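Local structure of putative Type I topoisomerase (Deinococcus radiodurans, 3M4A) at residues K90-Q93 with R94-F98; E308-T311 with E312-A316; V138-D141 with I142-R145. The protein probably relaxes supercoiled DNA as a type IB topoisomerase, by ATP-independent breakage and rejoining of one strand. All coordinates share one frame; numbering follows the deposited sequence.

Interaction 1 (K90-Q93 with R94-F98); sequences KKWQ and RLTRF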
# COMPACT_ATOMS: atom_id res chain seq x y z
N LYS A 90 13.40 12.05 -3.73
CA LYS A 90 13.49 11.86 -2.29
C LYS A 90 12.25 11.13 -1.82
O LYS A 90 11.19 11.19 -2.45
CB LYS A 90 13.63 13.20 -1.56
CG LYS A 90 14.94 13.90 -1.87
CD LYS A 90 15.73 14.25 -0.62
CE LYS A 90 17.23 14.39 -0.92
NZ LYS A 90 17.52 14.88 -2.31
N LYS A 91 12.39 10.43 -0.70
CA LYS A 91 11.30 9.64 -0.13
C LYS A 91 10.05 10.49 0.05
O LYS A 91 8.95 10.06 -0.28
CB LYS A 91 11.72 9.05 1.22
CG LYS A 91 12.83 8.02 1.14
CD LYS A 91 13.14 7.44 2.51
CE LYS A 91 14.20 6.36 2.41
NZ LYS A 91 15.51 6.91 2.04
N TRP A 92 10.22 11.70 0.58
CA TRP A 92 9.05 12.55 0.83
C TRP A 92 8.32 12.89 -0.47
O TRP A 92 7.09 12.97 -0.48
CB TRP A 92 9.40 13.82 1.63
CG TRP A 92 10.28 14.79 0.93
CD1 TRP A 92 11.63 14.83 0.98
CD2 TRP A 92 9.87 15.87 0.08
NE1 TRP A 92 12.10 15.87 0.22
CE2 TRP A 92 11.05 16.52 -0.35
CE3 TRP A 92 8.64 16.34 -0.37
CZ2 TRP A 92 11.02 17.62 -1.20
CZ3 TRP A 92 8.62 17.45 -1.22
CH2 TRP A 92 9.80 18.08 -1.62
N GLN A 93 9.07 13.04 -1.57
CA GLN A 93 8.47 13.31 -2.88
C GLN A 93 7.68 12.11 -3.41
O GLN A 93 6.54 12.26 -3.87
CB GLN A 93 9.55 13.68 -3.90
CG GLN A 93 10.30 14.94 -3.57
CD GLN A 93 11.42 15.19 -4.56
OE1 GLN A 93 12.40 14.46 -4.59
NE2 GLN A 93 11.26 16.22 -5.37
N ARG A 94 8.29 10.93 -3.37
CA ARG A 94 7.62 9.72 -3.83
C ARG A 94 6.37 9.43 -3.00
O ARG A 94 5.33 9.07 -3.56
CB ARG A 94 8.56 8.51 -3.81
CG ARG A 94 7.99 7.31 -4.56
CD ARG A 94 8.94 6.14 -4.54
NE ARG A 94 8.32 4.91 -5.05
CZ ARG A 94 8.30 4.56 -6.33
NH1 ARG A 94 8.87 5.33 -7.25
NH2 ARG A 94 7.73 3.42 -6.69
N LEU A 95 6.46 9.61 -1.68
CA LEU A 95 5.33 9.32 -0.80
C LEU A 95 4.17 10.31 -0.94
O LEU A 95 3.01 9.93 -0.80
CB LEU A 95 5.77 9.26 0.67
CG LEU A 95 6.61 8.05 1.10
CD1 LEU A 95 6.79 8.02 2.61
CD2 LEU A 95 6.00 6.75 0.60
N THR A 96 4.48 11.58 -1.17
CA THR A 96 3.42 12.56 -1.41
C THR A 96 2.64 12.18 -2.65
O THR A 96 1.42 12.24 -2.67
CB THR A 96 4.01 13.98 -1.61
OG1 THR A 96 4.85 14.30 -0.50
CG2 THR A 96 2.90 15.02 -1.72
N ARG A 97 3.35 11.75 -3.69
CA ARG A 97 2.70 11.33 -4.91
C ARG A 97 1.94 10.02 -4.72
O ARG A 97 0.83 9.87 -5.21
CB ARG A 97 3.71 11.21 -6.05
CG ARG A 97 3.07 11.18 -7.42
CD ARG A 97 2.45 12.54 -7.82
NE ARG A 97 3.46 13.54 -8.16
CZ ARG A 97 4.07 13.64 -9.34
NH1 ARG A 97 3.81 12.80 -10.33
NH2 ARG A 97 4.97 14.60 -9.53
N PHE A 98 2.53 9.08 -3.98
CA PHE A 98 1.82 7.84 -3.63
C PHE A 98 0.51 8.13 -2.90
O PHE A 98 -0.53 7.54 -3.21
CB PHE A 98 2.72 6.94 -2.78
CG PHE A 98 2.10 5.61 -2.45
CD1 PHE A 98 1.90 4.67 -3.43
CD2 PHE A 98 1.75 5.29 -1.14
CE1 PHE A 98 1.36 3.44 -3.15
CE2 PHE A 98 1.21 4.04 -0.84
CZ PHE A 98 0.99 3.13 -1.85
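Two donors of Thr96 converge on the carbonyl oxygen of Trp92, one backbone and one side-chain. In the conformer described here, one of two, Thr96 OG1 donates to Trp92 O at 2.6 Å, while Thr96 N reaches the same Trp92 O at 3.0 Å from the other face of the carbonyl plane. The hydroxyl gets there because OG1 lies anti to the Thr96 carbonyl carbon (chi1 -54°), leaning back over the preceding turn and ending at the edge of the indole. The other bonds between the segments belong to the main chain: Arg94 N to Lys90 O at 3.1 Å, Leu95 N to Lys91 O at 2.9 Å and Arg97 N to Gln93 O at 3.2 Å. Together they form the first turns of helix 91-113, with Lys90 as the N-cap residue. Gln93 turns back to this end, its OE1 taking Lys90 N on an in-plane lone pair at 2.7 Å. Gln93 CG lies over the centre of the Trp92 ring, 3.5 Å above its plane. The Leu95 side chain lies against its own helix, CG 3.4 Å from Lys91 O, and touches Trp241 and Thr244 of helix 235-254. Arg94 forms a salt bridge with Asp237.

Interaction 2 (E308-T311 with E312-A316); sequences EPRT and ERQEA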
# COMPACT_ATOMS: atom_id res chain seq x y z
N GLU A 308 -3.71 18.96 10.33
CA GLU A 308 -5.11 18.71 10.01
C GLU A 308 -5.60 19.75 9.01
O GLU A 308 -5.13 20.89 9.02
CB GLU A 308 -5.98 18.79 11.26
CG GLU A 308 -5.84 17.64 12.23
CD GLU A 308 -6.79 17.78 13.39
OE1 GLU A 308 -6.81 18.86 14.01
OE2 GLU A 308 -7.53 16.82 13.68
N PRO A 309 -6.55 19.38 8.14
CA PRO A 309 -7.05 20.38 7.19
C PRO A 309 -7.71 21.55 7.92
O PRO A 309 -8.26 21.36 9.00
CB PRO A 309 -8.03 19.59 6.33
CG PRO A 309 -8.42 18.40 7.17
CD PRO A 309 -7.21 18.07 7.97
N ARG A 310 -7.64 22.75 7.33
CA ARG A 310 -8.11 23.98 7.96
C ARG A 310 -9.31 24.63 7.24
O ARG A 310 -9.87 25.60 7.74
CB ARG A 310 -6.98 25.00 8.01
CG ARG A 310 -5.75 24.58 8.77
CD ARG A 310 -4.65 25.62 8.62
NE ARG A 310 -3.58 25.43 9.61
CZ ARG A 310 -3.30 26.25 10.62
NH1 ARG A 310 -3.98 27.39 10.82
NH2 ARG A 310 -2.30 25.95 11.44
N THR A 311 -9.65 24.10 6.06
CA THR A 311 -10.78 24.59 5.26
C THR A 311 -11.54 23.40 4.73
O THR A 311 -11.04 22.27 4.77
CB THR A 311 -10.34 25.43 4.04
OG1 THR A 311 -9.79 24.60 3.01
CG2 THR A 311 -9.34 26.52 4.45
N GLU A 312 -12.74 23.64 4.21
CA GLU A 312 -13.58 22.56 3.72
C GLU A 312 -12.94 21.88 2.50
O GLU A 312 -12.93 20.65 2.41
CB GLU A 312 -15.01 23.05 3.42
CG GLU A 312 -15.75 23.60 4.64
CD GLU A 312 -16.07 22.54 5.70
OE1 GLU A 312 -16.47 21.42 5.33
OE2 GLU A 312 -15.92 22.83 6.91
N ARG A 313 -12.36 22.66 1.59
CA ARG A 313 -11.68 22.05 0.45
C ARG A 313 -10.43 21.27 0.87
O ARG A 313 -10.13 20.22 0.30
CB ARG A 313 -11.27 23.05 -0.63
CG ARG A 313 -10.86 22.34 -1.92
CD ARG A 313 -10.44 23.26 -3.01
NE ARG A 313 -10.16 22.52 -4.25
CZ ARG A 313 -8.97 22.00 -4.56
NH1 ARG A 313 -7.93 22.08 -3.74
NH2 ARG A 313 -8.83 21.37 -5.72
N GLN A 314 -9.67 21.81 1.82
CA GLN A 314 -8.49 21.09 2.31
C GLN A 314 -8.86 19.71 2.85
O GLN A 314 -8.10 18.77 2.70
CB GLN A 314 -7.76 21.88 3.38
CG GLN A 314 -6.95 23.04 2.81
CD GLN A 314 -6.30 23.87 3.88
OE1 GLN A 314 -6.11 23.41 5.02
NE2 GLN A 314 -5.95 25.10 3.53
N GLU A 315 -10.02 19.61 3.48
CA GLU A 315 -10.52 18.30 3.93
C GLU A 315 -10.99 17.47 2.75
O GLU A 315 -10.69 16.27 2.64
CB GLU A 315 -11.65 18.49 4.92
CG GLU A 315 -12.09 17.20 5.60
CD GLU A 315 -13.01 17.46 6.77
OE1 GLU A 315 -14.10 18.04 6.54
OE2 GLU A 315 -12.64 17.08 7.90
N ALA A 316 -11.76 18.08 1.85
CA ALA A 316 -12.28 17.36 0.70
C ALA A 316 -11.20 16.75 -0.17
O ALA A 316 -11.41 15.68 -0.77
CB ALA A 316 -13.18 18.29 -0.15
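Gln314 folds back across Thr311 and Arg310, closing the N-terminal end of the short helix 312-316, where Thr311 is the N-cap residue. The capping bond runs from Gln314 N to Thr311 OG1 at 3.0 Å and is nearly straight, with an N-H...O angle of 163°. A chi1 of 74° sets the threonine hydroxyl between its own backbone N and carbonyl carbon, turned to the first turn of the helix.

From its root outward, the Gln314 side chain stays against the residues before the helix. CB lies 3.7 Å from Pro309 CB and also borders Thr311 OG1. CG comes closer to that hydroxyl, with 3.2 Å between Gln314 CG and Thr311 OG1. Beyond CG the chain is extended and carries the amide past the threonine: Gln314 CD lies 3.7 Å from Thr311 OG1, and NE2 borders the methyl CG2 of Thr311. The other amide atom, OE1, accepts Arg310 N at 2.8 Å. With an alanine here, Arg310 N is likely to lose its acceptor and the turn from Pro309 to Thr311 some of its hold.

Pro309 also packs along the helix start, its CB 3.5 Å from Glu315 N, an amide that itself donates to Thr311 O. In the bond to the glutamine, Arg310 N sits above the plane of the Gln314 side-chain carbonyl, 39° out of it.

Interaction 3 (V138-D141 with I142-R145); sequences VGSD and IYAR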
# COMPACT_ATOMS: atom_id res chain seq x y z
N VAL A 138 4.61 -9.13 -0.01
CA VAL A 138 3.82 -9.99 -0.88
C VAL A 138 4.29 -11.46 -0.82
O VAL A 138 3.47 -12.38 -0.81
CB VAL A 138 3.83 -9.46 -2.35
CG1 VAL A 138 3.21 -10.49 -3.28
CG2 VAL A 138 3.10 -8.11 -2.46
N GLY A 139 5.61 -11.66 -0.79
CA GLY A 139 6.19 -13.00 -0.78
C GLY A 139 6.20 -13.62 -2.16
O GLY A 139 5.75 -13.01 -3.13
N SER A 140 6.74 -14.83 -2.24
CA SER A 140 6.72 -15.61 -3.49
C SER A 140 6.81 -17.11 -3.17
O SER A 140 7.36 -17.48 -2.15
CB SER A 140 7.86 -15.19 -4.42
OG SER A 140 9.11 -15.69 -3.97
N ASP A 141 6.25 -17.94 -4.05
CA ASP A 141 6.20 -19.39 -3.83
C ASP A 141 7.59 -20.01 -3.77
O ASP A 141 7.88 -20.84 -2.91
CB ASP A 141 5.42 -20.11 -4.94
CG ASP A 141 3.92 -19.94 -4.82
OD1 ASP A 141 3.47 -19.16 -3.97
OD2 ASP A 141 3.20 -20.60 -5.60
N ILE A 142 8.44 -19.63 -4.72
CA ILE A 142 9.79 -20.21 -4.79
C ILE A 142 10.60 -19.83 -3.55
O ILE A 142 11.26 -20.69 -2.98
CB ILE A 142 10.50 -19.80 -6.10
CG1 ILE A 142 9.88 -20.58 -7.27
CG2 ILE A 142 12.01 -20.05 -6.00
CD1 ILE A 142 10.32 -20.11 -8.65
N TYR A 143 10.49 -18.58 -3.11
CA TYR A 143 11.16 -18.14 -1.88
C TYR A 143 10.63 -18.89 -0.66
O TYR A 143 11.40 -19.37 0.16
CB TYR A 143 11.03 -16.63 -1.67
CG TYR A 143 11.85 -16.11 -0.51
CD1 TYR A 143 13.13 -15.58 -0.72
CD2 TYR A 143 11.38 -16.15 0.80
CE1 TYR A 143 13.89 -15.10 0.35
CE2 TYR A 143 12.14 -15.68 1.86
CZ TYR A 143 13.39 -15.16 1.63
OH TYR A 143 14.13 -14.70 2.70
N ALA A 144 9.31 -18.99 -0.55
CA ALA A 144 8.71 -19.69 0.58
C ALA A 144 9.12 -21.18 0.62
O ALA A 144 9.42 -21.70 1.69
CB ALA A 144 7.19 -19.55 0.57
N ARG A 145 9.14 -21.83 -0.54
CA ARG A 145 9.48 -23.26 -0.62
C ARG A 145 10.90 -23.53 -0.12
O ARG A 145 11.14 -24.54 0.55
CB ARG A 145 9.31 -23.78 -2.05
CG ARG A 145 9.45 -25.30 -2.18
CD ARG A 145 8.75 -25.84 -3.45
NE ARG A 145 8.43 -27.27 -3.32
CZ ARG A 145 8.01 -28.06 -4.31
NH1 ARG A 145 7.83 -27.59 -5.55
NH2 ARG A 145 7.76 -29.34 -4.06
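Ser140 and Asp141 each offer a carbonyl to the turn that follows: Ala144 N donates to Ser140 O, and Arg145 N to Asp141 O, both at 2.9 Å, after an extended Ser140 has led into the helix. A chi1 of 75° swings the serine hydroxyl toward the first turn, where Ser140 OG accepts Tyr143 N in a weak bond of 3.3 Å. The same oxygen also sits against the root of the tyrosine, 3.1 Å from Tyr143 CB. From there the aromatic side chain runs away from the serine, and its ring stacks with His147. Ala144 CB lies 3.4 Å from Ser140 O, and Arg145 CB is as close to Asp141 O before the extended chain departs. The Asp141 carboxylate turns outward from this turn: OD1 forms a salt bridge with Arg216 and OD2 a hydrogen bond with His218, tying the helix start to the strand 214-216 and the residues after it. A serine hydroxyl accepting the amide three residues on is the N-cap motif, here opening helix 141-147 in the region related to the eukaryotic topoisomerase I catalytic core.

In the fold
All three interactions lie at the beginnings of helices, but in separate parts of the chain. Interaction 1 comes first, opening helix 91-113; interaction 3 follows at helix 141-147, and interaction 2 comes last, at helix 312-316. The centres of interactions 1 and 3 are about 28 Å apart, within the region related to the eukaryotic catalytic core, whereas those of interactions 1 and 2 are about 21 Å apart. Interactions 2 and 3 lie on opposite sides of the chain's centre, their centres about 43 Å apart. None touches another. Helix 323-337, which follows interaction 2 in sequence, packs on Leu95 and Thr96 of interaction 1, so the C-terminal helix packs against the start of helix 91-113.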